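Local coordinates for protein putative sulfatase yidJ (Bacteroides fragilis, PDB 2QZU) that probably hydrolyses sulfate esters, most likely as a metal-dependent arylsulfatase of the sulfatase family, at residues A[302-307]-A[342-347]; A[29-34]-A[220-225]; A[210-215]-A[295-300]; A[352-357]-A[386-391]. One frame throughout, in Å; residues are numbered along the deposited sequence.

Contact 1: A[302-307]-A[342-347]; sequences LFDNTI and WPDQIK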
loop_
_atom_site.group_PDB
_atom_site.type_symbol
_atom_site.label_atom_id
_atom_site.label_comp_id
_atom_site.label_asym_id
_atom_site.label_seq_id
_atom_site.Cartn_x
_atom_site.Cartn_y
_atom_site.Cartn_z
ATOM N N LEU A 302 36.188 6.861 -17.769
ATOM C CA LEU A 302 35.212 7.867 -18.171
ATOM C C LEU A 302 34.708 8.670 -16.977
ATOM O O LEU A 302 33.606 9.214 -17.018
ATOM C CB LEU A 302 34.016 7.195 -18.850
ATOM C CG LEU A 302 34.242 6.421 -20.150
ATOM C CD1 LEU A 302 32.958 5.690 -20.556
ATOM C CD2 LEU A 302 34.679 7.389 -21.236
ATOM N N PHE A 303 35.501 8.735 -15.912
ATOM C CA PHE A 303 35.089 9.474 -14.725
ATOM C C PHE A 303 35.733 10.855 -14.658
ATOM O O PHE A 303 35.066 11.843 -14.349
ATOM C CB PHE A 303 35.440 8.695 -13.450
ATOM C CG PHE A 303 34.992 9.376 -12.179
ATOM C CD1 PHE A 303 33.637 9.515 -11.888
ATOM C CD2 PHE A 303 35.925 9.894 -11.282
ATOM C CE1 PHE A 303 33.218 10.163 -10.727
ATOM C CE2 PHE A 303 35.516 10.546 -10.116
ATOM C CZ PHE A 303 34.158 10.678 -9.837
ATOM N N ASP A 304 37.025 10.923 -14.956
ATOM C CA ASP A 304 37.743 12.188 -14.887
ATOM C C ASP A 304 37.241 13.290 -15.806
ATOM O O ASP A 304 37.221 14.458 -15.409
ATOM C CB ASP A 304 39.238 11.979 -15.146
ATOM C CG ASP A 304 39.906 11.162 -14.068
ATOM O OD1 ASP A 304 39.333 11.043 -12.963
ATOM O OD2 ASP A 304 41.016 10.648 -14.324
ATOM N N ASN A 305 36.866 12.952 -17.037
ATOM C CA ASN A 305 36.389 13.997 -17.935
ATOM C C ASN A 305 34.903 13.906 -18.189
ATOM O O ASN A 305 34.430 14.069 -19.317
ATOM C CB ASN A 305 37.135 13.988 -19.270
ATOM C CG ASN A 305 36.917 15.275 -20.048
ATOM O OD1 ASN A 305 37.025 16.372 -19.486
ATOM N ND2 ASN A 305 36.611 15.154 -21.336
ATOM N N THR A 306 34.175 13.629 -17.115
ATOM C CA THR A 306 32.730 13.531 -17.163
ATOM C C THR A 306 32.189 14.317 -15.986
ATOM O O THR A 306 32.715 14.231 -14.878
ATOM C CB THR A 306 32.248 12.076 -17.018
ATOM O OG1 THR A 306 32.650 11.317 -18.163
ATOM C CG2 THR A 306 30.722 12.027 -16.878
ATOM N N ILE A 307 31.160 15.113 -16.234
ATOM C CA ILE A 307 30.541 15.858 -15.152
ATOM C C ILE A 307 29.482 14.913 -14.603
ATOM O O ILE A 307 28.575 14.508 -15.328
ATOM C CB ILE A 307 29.849 17.136 -15.659
ATOM C CG1 ILE A 307 30.891 18.102 -16.227
ATOM C CG2 ILE A 307 29.065 17.790 -14.517
ATOM C CD1 ILE A 307 30.291 19.285 -16.956
ATOM N N TRP A 342 33.881 16.557 -11.381
ATOM C CA TRP A 342 34.486 16.700 -12.699
ATOM C C TRP A 342 35.966 16.881 -12.381
ATOM O O TRP A 342 36.499 17.991 -12.435
ATOM C CB TRP A 342 33.939 17.932 -13.433
ATOM C CG TRP A 342 34.452 18.051 -14.851
ATOM C CD1 TRP A 342 35.114 17.092 -15.567
ATOM C CD2 TRP A 342 34.338 19.189 -15.716
ATOM N NE1 TRP A 342 35.419 17.563 -16.825
ATOM C CE2 TRP A 342 34.954 18.847 -16.943
ATOM C CE3 TRP A 342 33.773 20.466 -15.576
ATOM C CZ2 TRP A 342 35.022 19.735 -18.023
ATOM C CZ3 TRP A 342 33.839 21.348 -16.652
ATOM C CH2 TRP A 342 34.461 20.977 -17.860
ATOM N N PRO A 343 36.642 15.777 -12.021
ATOM C CA PRO A 343 38.063 15.763 -11.667
ATOM C C PRO A 343 38.984 16.580 -12.569
ATOM O O PRO A 343 39.836 17.318 -12.082
ATOM C CB PRO A 343 38.401 14.277 -11.681
ATOM C CG PRO A 343 37.131 13.655 -11.202
ATOM C CD PRO A 343 36.089 14.410 -12.004
ATOM N N ASP A 344 38.809 16.455 -13.880
ATOM C CA ASP A 344 39.656 17.184 -14.820
ATOM C C ASP A 344 39.621 18.703 -14.680
ATOM O O ASP A 344 40.606 19.375 -14.986
ATOM C CB ASP A 344 39.294 16.810 -16.262
ATOM C CG ASP A 344 39.960 15.522 -16.723
ATOM O OD1 ASP A 344 40.709 14.910 -15.931
ATOM O OD2 ASP A 344 39.735 15.125 -17.887
ATOM N N GLN A 345 38.507 19.252 -14.207
ATOM C CA GLN A 345 38.396 20.704 -14.097
ATOM C C GLN A 345 38.051 21.281 -12.734
ATOM O O GLN A 345 38.223 22.479 -12.511
ATOM C CB GLN A 345 37.372 21.217 -15.110
ATOM C CG GLN A 345 37.852 21.179 -16.544
ATOM C CD GLN A 345 39.075 22.042 -16.753
ATOM O OE1 GLN A 345 39.102 23.202 -16.342
ATOM N NE2 GLN A 345 40.092 21.486 -17.397
ATOM N N ILE A 346 37.564 20.447 -11.826
ATOM C CA ILE A 346 37.179 20.938 -10.512
ATOM C C ILE A 346 37.889 20.246 -9.360
ATOM O O ILE A 346 37.797 19.029 -9.195
ATOM C CB ILE A 346 35.657 20.799 -10.309
ATOM C CG1 ILE A 346 34.920 21.514 -11.443
ATOM C CG2 ILE A 346 35.251 21.399 -8.975
ATOM C CD1 ILE A 346 33.417 21.334 -11.407
ATOM N N LYS A 347 38.604 21.037 -8.566
ATOM C CA LYS A 347 39.317 20.521 -7.406
ATOM C C LYS A 347 38.242 20.321 -6.338
ATOM O O LYS A 347 37.310 21.115 -6.240
ATOM C CB LYS A 347 40.350 21.549 -6.934
ATOM C CG LYS A 347 41.385 21.013 -5.958
ATOM C CD LYS A 347 42.352 22.112 -5.538
ATOM C CE LYS A 347 43.513 21.561 -4.724
ATOM N NZ LYS A 347 44.368 20.638 -5.527
#

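Contact 2: A[29-34]-A[220-225]; sequences NLVFIM and QPFALV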
loop_
_atom_site.group_PDB
_atom_site.type_symbol
_atom_site.label_atom_id
_atom_site.label_comp_id
_atom_site.label_asym_id
_atom_site.label_seq_id
_atom_site.Cartn_x
_atom_site.Cartn_y
_atom_site.Cartn_z
ATOM N N ASN A 29 31.732 14.682 -20.930
ATOM C CA ASN A 29 30.546 13.835 -20.943
ATOM C C ASN A 29 29.705 14.301 -19.770
ATOM O O ASN A 29 30.157 15.106 -18.957
ATOM C CB ASN A 29 30.924 12.373 -20.723
ATOM C CG ASN A 29 31.929 11.878 -21.730
ATOM O OD1 ASN A 29 32.992 11.373 -21.366
ATOM N ND2 ASN A 29 31.604 12.025 -23.006
ATOM N N LEU A 30 28.487 13.788 -19.678
ATOM C CA LEU A 30 27.600 14.146 -18.586
ATOM C C LEU A 30 26.811 12.934 -18.126
ATOM O O LEU A 30 26.201 12.235 -18.933
ATOM C CB LEU A 30 26.615 15.241 -19.018
ATOM C CG LEU A 30 25.421 15.514 -18.088
ATOM C CD1 LEU A 30 25.896 16.113 -16.766
ATOM C CD2 LEU A 30 24.449 16.460 -18.782
ATOM N N VAL A 31 26.851 12.673 -16.827
ATOM C CA VAL A 31 26.083 11.585 -16.246
ATOM C C VAL A 31 25.251 12.282 -15.179
ATOM O O VAL A 31 25.747 12.656 -14.117
ATOM C CB VAL A 31 26.980 10.496 -15.627
ATOM C CG1 VAL A 31 26.115 9.464 -14.904
ATOM C CG2 VAL A 31 27.792 9.814 -16.728
ATOM N N PHE A 32 23.981 12.489 -15.498
ATOM C CA PHE A 32 23.061 13.180 -14.612
ATOM C C PHE A 32 22.226 12.151 -13.869
ATOM O O PHE A 32 21.369 11.483 -14.458
ATOM C CB PHE A 32 22.175 14.098 -15.460
ATOM C CG PHE A 32 21.355 15.076 -14.669
ATOM C CD1 PHE A 32 20.233 14.662 -13.957
ATOM C CD2 PHE A 32 21.677 16.429 -14.687
ATOM C CE1 PHE A 32 19.439 15.591 -13.273
ATOM C CE2 PHE A 32 20.894 17.361 -14.012
ATOM C CZ PHE A 32 19.771 16.942 -13.306
ATOM N N ILE A 33 22.493 12.014 -12.578
ATOM C CA ILE A 33 21.777 11.055 -11.755
ATOM C C ILE A 33 20.861 11.769 -10.780
ATOM O O ILE A 33 21.259 12.738 -10.135
ATOM C CB ILE A 33 22.753 10.177 -10.945
ATOM C CG1 ILE A 33 23.732 9.480 -11.892
ATOM C CG2 ILE A 33 21.970 9.133 -10.143
ATOM C CD1 ILE A 33 24.806 8.693 -11.179
HETATM N N MSE A 34 19.624 11.303 -10.687
HETATM C CA MSE A 34 18.690 11.899 -9.751
HETATM C C MSE A 34 17.817 10.814 -9.156
HETATM O O MSE A 34 17.537 9.800 -9.791
HETATM C CB MSE A 34 17.832 12.973 -10.431
HETATM C CG MSE A 34 16.933 12.486 -11.546
HETATM SE SE MSE A 34 15.886 13.950 -12.289
HETATM C CE MSE A 34 16.200 13.638 -14.173
ATOM N N GLN A 220 32.971 9.688 -29.404
ATOM C CA GLN A 220 32.114 10.867 -29.336
ATOM C C GLN A 220 31.719 11.100 -27.883
ATOM O O GLN A 220 31.825 10.197 -27.057
ATOM C CB GLN A 220 30.851 10.652 -30.175
ATOM C CG GLN A 220 30.041 9.427 -29.770
ATOM C CD GLN A 220 28.813 9.225 -30.635
ATOM O OE1 GLN A 220 27.878 10.026 -30.605
ATOM N NE2 GLN A 220 28.808 8.152 -31.414
ATOM N N PRO A 221 31.282 12.323 -27.543
ATOM C CA PRO A 221 30.889 12.550 -26.150
ATOM C C PRO A 221 29.514 11.923 -25.917
ATOM O O PRO A 221 28.817 11.568 -26.871
ATOM C CB PRO A 221 30.827 14.074 -26.042
ATOM C CG PRO A 221 31.701 14.561 -27.175
ATOM C CD PRO A 221 31.369 13.597 -28.278
ATOM N N PHE A 222 29.129 11.777 -24.656
ATOM C CA PHE A 222 27.815 11.230 -24.346
ATOM C C PHE A 222 27.201 11.920 -23.137
ATOM O O PHE A 222 27.901 12.516 -22.313
ATOM C CB PHE A 222 27.885 9.716 -24.079
ATOM C CG PHE A 222 28.563 9.346 -22.783
ATOM C CD1 PHE A 222 29.946 9.199 -22.719
ATOM C CD2 PHE A 222 27.811 9.122 -21.631
ATOM C CE1 PHE A 222 30.574 8.830 -21.526
ATOM C CE2 PHE A 222 28.430 8.752 -20.432
ATOM C CZ PHE A 222 29.815 8.606 -20.381
ATOM N N ALA A 223 25.877 11.854 -23.063
ATOM C CA ALA A 223 25.119 12.411 -21.953
ATOM C C ALA A 223 24.129 11.323 -21.569
ATOM O O ALA A 223 23.408 10.803 -22.421
ATOM C CB ALA A 223 24.372 13.679 -22.380
ATOM N N LEU A 224 24.109 10.965 -20.291
ATOM C CA LEU A 224 23.195 9.940 -19.812
ATOM C C LEU A 224 22.478 10.421 -18.565
ATOM O O LEU A 224 23.099 10.963 -17.648
ATOM C CB LEU A 224 23.955 8.643 -19.487
ATOM C CG LEU A 224 23.160 7.526 -18.789
ATOM C CD1 LEU A 224 22.194 6.892 -19.777
ATOM C CD2 LEU A 224 24.114 6.466 -18.236
ATOM N N VAL A 225 21.165 10.245 -18.542
ATOM C CA VAL A 225 20.379 10.608 -17.376
ATOM C C VAL A 225 19.893 9.303 -16.760
ATOM O O VAL A 225 19.426 8.411 -17.470
ATOM C CB VAL A 225 19.131 11.456 -17.736
ATOM C CG1 VAL A 225 18.269 11.650 -16.494
ATOM C CG2 VAL A 225 19.547 12.801 -18.307
#

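Contact 3: A[210-215]-A[295-300]; sequences EYINGQ and EALKQN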
loop_
_atom_site.group_PDB
_atom_site.type_symbol
_atom_site.label_atom_id
_atom_site.label_comp_id
_atom_site.label_asym_id
_atom_site.label_seq_id
_atom_site.Cartn_x
_atom_site.Cartn_y
_atom_site.Cartn_z
ATOM N N GLU A 210 25.699 -0.818 -18.736
ATOM C CA GLU A 210 25.835 -1.304 -20.102
ATOM C C GLU A 210 26.035 -0.125 -21.049
ATOM O O GLU A 210 26.875 -0.180 -21.951
ATOM C CB GLU A 210 24.600 -2.106 -20.515
ATOM C CG GLU A 210 24.350 -3.303 -19.617
ATOM C CD GLU A 210 23.220 -4.180 -20.109
ATOM O OE1 GLU A 210 22.209 -3.634 -20.593
ATOM O OE2 GLU A 210 23.342 -5.418 -19.998
ATOM N N TYR A 211 25.272 0.945 -20.842
ATOM C CA TYR A 211 25.395 2.126 -21.692
ATOM C C TYR A 211 26.805 2.704 -21.583
ATOM O O TYR A 211 27.450 3.001 -22.589
ATOM C CB TYR A 211 24.385 3.199 -21.276
ATOM C CG TYR A 211 24.350 4.375 -22.226
ATOM C CD1 TYR A 211 23.678 4.290 -23.442
ATOM C CD2 TYR A 211 25.002 5.567 -21.915
ATOM C CE1 TYR A 211 23.651 5.364 -24.327
ATOM C CE2 TYR A 211 24.983 6.649 -22.795
ATOM C CZ TYR A 211 24.304 6.538 -23.997
ATOM O OH TYR A 211 24.271 7.601 -24.872
ATOM N N ILE A 212 27.273 2.860 -20.351
ATOM C CA ILE A 212 28.602 3.399 -20.092
ATOM C C ILE A 212 29.709 2.530 -20.696
ATOM O O ILE A 212 30.666 3.052 -21.273
ATOM C CB ILE A 212 28.824 3.571 -18.571
ATOM C CG1 ILE A 212 27.919 4.702 -18.060
ATOM C CG2 ILE A 212 30.283 3.870 -18.282
ATOM C CD1 ILE A 212 27.863 4.840 -16.547
ATOM N N ASN A 213 29.578 1.212 -20.572
ATOM C CA ASN A 213 30.570 0.300 -21.137
ATOM C C ASN A 213 30.677 0.545 -22.643
ATOM O O ASN A 213 31.767 0.501 -23.213
ATOM C CB ASN A 213 30.164 -1.157 -20.894
ATOM C CG ASN A 213 30.325 -1.587 -19.445
ATOM O OD1 ASN A 213 29.861 -2.660 -19.052
ATOM N ND2 ASN A 213 30.986 -0.761 -18.646
ATOM N N GLY A 214 29.535 0.811 -23.272
ATOM C CA GLY A 214 29.509 1.051 -24.702
ATOM C C GLY A 214 30.116 2.368 -25.152
ATOM O O GLY A 214 30.253 2.603 -26.352
ATOM N N GLN A 215 30.481 3.227 -24.204
ATOM C CA GLN A 215 31.066 4.525 -24.530
ATOM C C GLN A 215 32.580 4.519 -24.320
ATOM O O GLN A 215 33.246 5.538 -24.509
ATOM C CB GLN A 215 30.460 5.627 -23.647
ATOM C CG GLN A 215 28.937 5.664 -23.592
ATOM C CD GLN A 215 28.300 5.761 -24.960
ATOM O OE1 GLN A 215 28.629 6.643 -25.750
ATOM N NE2 GLN A 215 27.375 4.850 -25.246
ATOM N N GLU A 295 31.503 3.366 -10.368
ATOM C CA GLU A 295 32.536 2.356 -10.581
ATOM C C GLU A 295 32.687 2.027 -12.062
ATOM O O GLU A 295 33.797 1.806 -12.543
ATOM C CB GLU A 295 32.208 1.079 -9.801
ATOM C CG GLU A 295 33.292 0.018 -9.878
ATOM C CD GLU A 295 32.964 -1.216 -9.059
ATOM O OE1 GLU A 295 32.748 -1.079 -7.836
ATOM O OE2 GLU A 295 32.926 -2.325 -9.636
ATOM N N ALA A 296 31.569 1.994 -12.783
ATOM C CA ALA A 296 31.598 1.704 -14.213
ATOM C C ALA A 296 32.333 2.828 -14.936
ATOM O O ALA A 296 33.118 2.580 -15.855
ATOM C CB ALA A 296 30.181 1.564 -14.757
ATOM N N LEU A 297 32.077 4.066 -14.519
ATOM C CA LEU A 297 32.743 5.215 -15.121
ATOM C C LEU A 297 34.253 5.116 -14.902
ATOM O O LEU A 297 35.031 5.311 -15.832
ATOM C CB LEU A 297 32.214 6.522 -14.517
ATOM C CG LEU A 297 30.795 6.928 -14.927
ATOM C CD1 LEU A 297 30.378 8.167 -14.145
ATOM C CD2 LEU A 297 30.750 7.204 -16.436
ATOM N N LYS A 298 34.665 4.804 -13.675
ATOM C CA LYS A 298 36.088 4.682 -13.363
ATOM C C LYS A 298 36.747 3.515 -14.105
ATOM O O LYS A 298 37.880 3.631 -14.582
ATOM C CB LYS A 298 36.280 4.521 -11.852
ATOM C CG LYS A 298 36.021 5.791 -11.058
ATOM C CD LYS A 298 36.246 5.563 -9.566
ATOM C CE LYS A 298 36.310 6.876 -8.795
ATOM N NZ LYS A 298 35.065 7.673 -8.926
ATOM N N GLN A 299 36.034 2.397 -14.204
ATOM C CA GLN A 299 36.536 1.209 -14.892
ATOM C C GLN A 299 36.796 1.476 -16.375
ATOM O O GLN A 299 37.720 0.914 -16.966
ATOM C CB GLN A 299 35.526 0.061 -14.747
ATOM C CG GLN A 299 35.855 -1.211 -15.530
ATOM C CD GLN A 299 37.140 -1.875 -15.071
ATOM O OE1 GLN A 299 37.384 -2.027 -13.875
ATOM N NE2 GLN A 299 37.964 -2.290 -16.026
ATOM N N ASN A 300 35.981 2.342 -16.969
ATOM C CA ASN A 300 36.104 2.676 -18.383
ATOM C C ASN A 300 36.898 3.955 -18.630
ATOM O O ASN A 300 36.939 4.452 -19.757
ATOM C CB ASN A 300 34.708 2.808 -19.004
ATOM C CG ASN A 300 34.012 1.465 -19.171
ATOM O OD1 ASN A 300 34.397 0.661 -20.021
ATOM N ND2 ASN A 300 32.990 1.218 -18.363
#

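Contact 4: A[352-357]-A[386-391]; sequences DPLMIA and NEVLTG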
loop_
_atom_site.group_PDB
_atom_site.type_symbol
_atom_site.label_atom_id
_atom_site.label_comp_id
_atom_site.label_asym_id
_atom_site.label_seq_id
_atom_site.Cartn_x
_atom_site.Cartn_y
_atom_site.Cartn_z
ATOM N N ASP A 352 29.988 23.975 -0.410
ATOM C CA ASP A 352 29.758 25.232 -1.106
ATOM C C ASP A 352 28.361 25.719 -0.732
ATOM O O ASP A 352 27.386 24.985 -0.876
ATOM C CB ASP A 352 29.852 25.020 -2.617
ATOM C CG ASP A 352 30.057 26.313 -3.373
ATOM O OD1 ASP A 352 29.293 27.272 -3.136
ATOM O OD2 ASP A 352 30.983 26.368 -4.208
ATOM N N PRO A 353 28.249 26.963 -0.238
ATOM C CA PRO A 353 26.951 27.520 0.155
ATOM C C PRO A 353 26.097 28.079 -0.988
ATOM O O PRO A 353 25.008 28.592 -0.748
ATOM C CB PRO A 353 27.340 28.604 1.152
ATOM C CG PRO A 353 28.598 29.140 0.549
ATOM C CD PRO A 353 29.345 27.871 0.153
ATOM N N LEU A 354 26.588 27.980 -2.220
ATOM C CA LEU A 354 25.851 28.494 -3.379
ATOM C C LEU A 354 24.413 27.970 -3.415
ATOM O O LEU A 354 24.195 26.762 -3.404
ATOM C CB LEU A 354 26.559 28.081 -4.672
ATOM C CG LEU A 354 25.908 28.610 -5.954
ATOM C CD1 LEU A 354 26.123 30.116 -6.050
ATOM C CD2 LEU A 354 26.509 27.905 -7.164
HETATM N N MSE A 355 23.437 28.872 -3.485
HETATM C CA MSE A 355 22.038 28.443 -3.511
HETATM C C MSE A 355 21.584 28.076 -4.922
HETATM O O MSE A 355 20.649 28.669 -5.465
HETATM C CB MSE A 355 21.124 29.536 -2.949
HETATM C CG MSE A 355 19.778 28.995 -2.492
HETATM SE SE MSE A 355 18.436 30.353 -2.255
HETATM C CE MSE A 355 19.340 31.418 -0.904
ATOM N N ILE A 356 22.255 27.093 -5.509
ATOM C CA ILE A 356 21.920 26.637 -6.848
ATOM C C ILE A 356 20.583 25.901 -6.803
ATOM O O ILE A 356 20.258 25.243 -5.813
ATOM C CB ILE A 356 23.034 25.704 -7.402
ATOM C CG1 ILE A 356 22.661 25.198 -8.796
ATOM C CG2 ILE A 356 23.265 24.534 -6.456
ATOM C CD1 ILE A 356 23.810 24.507 -9.510
ATOM N N ALA A 357 19.797 26.031 -7.866
ATOM C CA ALA A 357 18.502 25.369 -7.920
ATOM C C ALA A 357 18.492 24.282 -8.979
ATOM O O ALA A 357 19.245 24.330 -9.953
ATOM C CB ALA A 357 17.399 26.383 -8.215
ATOM N N ASN A 386 30.290 29.690 -13.608
ATOM C CA ASN A 386 31.509 30.239 -13.024
ATOM C C ASN A 386 31.580 29.944 -11.531
ATOM O O ASN A 386 32.626 29.537 -11.013
ATOM C CB ASN A 386 31.584 31.749 -13.260
ATOM C CG ASN A 386 32.875 32.346 -12.744
ATOM O OD1 ASN A 386 32.894 33.036 -11.724
ATOM N ND2 ASN A 386 33.971 32.065 -13.438
ATOM N N GLU A 387 30.460 30.157 -10.844
ATOM C CA GLU A 387 30.366 29.904 -9.412
ATOM C C GLU A 387 30.662 28.432 -9.110
ATOM O O GLU A 387 31.402 28.117 -8.181
ATOM C CB GLU A 387 28.964 30.252 -8.903
ATOM C CG GLU A 387 28.610 31.740 -8.855
ATOM C CD GLU A 387 28.469 32.386 -10.225
ATOM O OE1 GLU A 387 28.115 31.688 -11.198
ATOM O OE2 GLU A 387 28.693 33.612 -10.322
ATOM N N VAL A 388 30.079 27.532 -9.896
ATOM C CA VAL A 388 30.293 26.108 -9.689
ATOM C C VAL A 388 31.751 25.708 -9.927
ATOM O O VAL A 388 32.346 24.996 -9.122
ATOM C CB VAL A 388 29.378 25.268 -10.616
ATOM C CG1 VAL A 388 29.737 23.796 -10.515
ATOM C CG2 VAL A 388 27.918 25.477 -10.225
ATOM N N LEU A 389 32.323 26.186 -11.027
ATOM C CA LEU A 389 33.704 25.857 -11.371
ATOM C C LEU A 389 34.757 26.414 -10.416
ATOM O O LEU A 389 35.663 25.694 -9.993
ATOM C CB LEU A 389 34.018 26.348 -12.788
ATOM C CG LEU A 389 33.319 25.663 -13.965
ATOM C CD1 LEU A 389 33.592 26.459 -15.237
ATOM C CD2 LEU A 389 33.820 24.231 -14.111
ATOM N N THR A 390 34.632 27.689 -10.071
ATOM C CA THR A 390 35.610 28.343 -9.206
ATOM C C THR A 390 35.298 28.308 -7.719
ATOM O O THR A 390 36.207 28.349 -6.888
ATOM C CB THR A 390 35.790 29.820 -9.602
ATOM O OG1 THR A 390 34.558 30.521 -9.395
ATOM C CG2 THR A 390 36.194 29.937 -11.066
ATOM N N GLY A 391 34.018 28.235 -7.380
ATOM C CA GLY A 391 33.645 28.234 -5.981
ATOM C C GLY A 391 33.400 29.663 -5.535
ATOM O O GLY A 391 33.142 29.924 -4.361
HETATM O O HOH W 1 30.193 28.883 -5.689
#

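Contact 1: A[302-307]-A[342-347]
Trp342 lies against Ile307, whose CG1 sits over one face of the indole, 4.0 Å from the centroid of the five-membered ring, a CH-pi contact. CB of Gln345 covers the opposite face. At the ring edge Asn305 OD1 lies in the indole plane and takes a weak but straight hydrogen bond from Trp342 NE1 (3.3 Å, 165°); the amide is turned 39° against the ring. With CG anti to the backbone N of Trp342 (chi1 -175°), the indole lies alongside Asn305 with its face against Ile307. The firmer link is made by the backbone, Asp344 N to Asp304 O at 3.0 Å. Beside it Pro343 CG rests on Phe303 CE2 at 3.7 Å, the two side chains crossing at about a right angle. Asp344 also brings its carboxylate near that of Asp304, a proximity of like charges probably eased by the salt bridge from Asp344 OD2 to Lys24. Further out, the type I turn from Phe303 to Thr306 sets the 302-307 side, and Thr306 OG1 bonds to Leu302 O at 2.6 Å. The contact lies where strand 306-311 begins and its antiparallel neighbour 338-341 ends, in the mixed central sheet of the alkaline phosphatase-like sulfatase fold.

Contact 2: A[29-34]-A[220-225]
The Phe222 ring carries Asn29 on one face: Asn29 CB stands 3.9 Å from the ring centroid, offset toward the rim, in a CH-pi contact, and the amide plane is tilted only 25° from the ring. Val31 CG2 approaches the same ring obliquely, 3.9 Å from Phe222 CE2. The pairing beneath belongs to the parallel part of the central sheet of the alkaline phosphatase-like fold, where strands 29-35 and 222-228 are neighbours; their short segments run 3° from parallel. Three backbone bonds hold the register: Leu30 N to Phe222 O, Leu224 N to Leu30 O at 2.8 Å, and Phe32 N to Leu224 O. Leu30 and Phe32 turn N-H and C=O to this neighbour, Phe32 bonding also to the backbone of Val226; CA-H...O contacts from Ala223 and Val225 add to them, while Val31 turns its polar backbone atoms to strand 306-311. Leu30, Ala223, Phe32 and Val225 share one face of the sheet, and Val31 and Leu224 the other. Phe32 packs on Leu83 of helix 76-85, and Ala223 on Met127 of strand 126-130. Phe222 can cover Asn29 because its CG stands between the backbone N and carbonyl carbon (chi1 71°), turning the ring across the adjoining strand. Farther along, the selenomethionine Met34 bends at its last torsion and sets its CE methyl 3.7 Å from Val225 CG1.

Contact 3: A[210-215]-A[295-300]
Ile212 and Leu297 cross at about a right angle, and the isoleucine lays two branches on one methyl: its CD1 is 3.7 Å and its CG2 3.8 Å from Leu297 CD2. The same CG2 also lies 4.2 Å from Ala296 CB and near the Asn300 amide. This spread follows from the Ile212 torsion, which places CG1 beside the backbone N and CG2 beside the carbonyl carbon (chi1 -69°), a methyl-bearing fork facing helix 267-299. Asn213, one residue on, meets Asn300 at about a right angle, with the amide planes 55° apart. The Asn300 amide is fixed from its own helix: ND2 gives a hydrogen bond to Ala296 O at 2.9 Å, coming from above the carbonyl plane, while Asn300 N reaches the same oxygen from the opposite face. That oxygen is therefore gripped twice where the helix ends, for Asn300 is the first residue to leave helical geometry. In 210-215, Gln215 NE2 lies over the centre of one face of the Tyr211 ring and bonds to Tyr211 O at 3.2 Å. Leu302 packs against Ile212 and Gln215, and Tyr211 lies on Phe222 and Leu224. The contact is apolar beneath and amide-lined at its more exposed side. It joins the C-terminal ends of helices 200-213 and 267-299, which lie over one face of the central sheet, as in an alpha/beta/alpha sandwich of the alkaline phosphatase-like type.

Contact 4: A[352-357]-A[386-391]
Leu354 makes the closest apolar approach to helix 385-390, its CD2 lying 3.8 Å from Glu387 CB and 4.2 Å from Val388 CG2. It crosses both side chains at about a right angle, and CG anti to its backbone N (chi1 -178°) carries the two methyls out to the helix. Ile356 extends this closer-packed part, CD1 to Val388 CG2 at 4.3 Å. No direct hydrogen bond spans the two segments. Glu387 contributes its aliphatic root, while its chain bends at the second torsion (chi2 69°) and leads the carboxylate away from the loop. The looser, polar side is bridged by water: one water molecule lies 3.0 Å from Asp352 OD2 and 2.9 Å from Glu387 O. Asp352 OD2 also stands 3.7 Å from CA of Gly391, the first residue past the helix, which has positive phi. The other carboxylate oxygen, OD1, accepts from Leu354 N at 2.9 Å on its anti side, an Asx turn that ties the aspartate to the loop it begins. Arg349 serves both segments, forming a salt bridge with Asp352 OD2 and a hydrogen bond with Val388 O. Behind this patch Leu354 and Ile356 rest on Phe66 of strand 64-66, and Val388 on Leu340 of strand 338-341 and on Thr364 and Met368 of helix 361-368, so helix 385-390 packs beside the sheet's edge strand 349-352 and the helix that follows it.

In the fold
From the N terminus, strand 29-35 meets, nearly 190 residues later, its partner 222-228, and contact 2 closes that long loop. Contact 3 opens within it, at helix 200-213, and closes beyond it at the end of helix 267-299, so contacts 2 and 3 cross; Tyr211 touching Leu224 and Leu297 touching Val31 set the helix pair on the sheet. Contact 1 follows in series, Leu302 N probably bonding back to Leu297 O; it closes the loop from strand 306-311 to the turn after strand 338-341, and Ile307 pairs with strand 29-35. Contact 4, last, closes a short loop round helix 361-368 and meets contact 1 through Leu389 against Trp342.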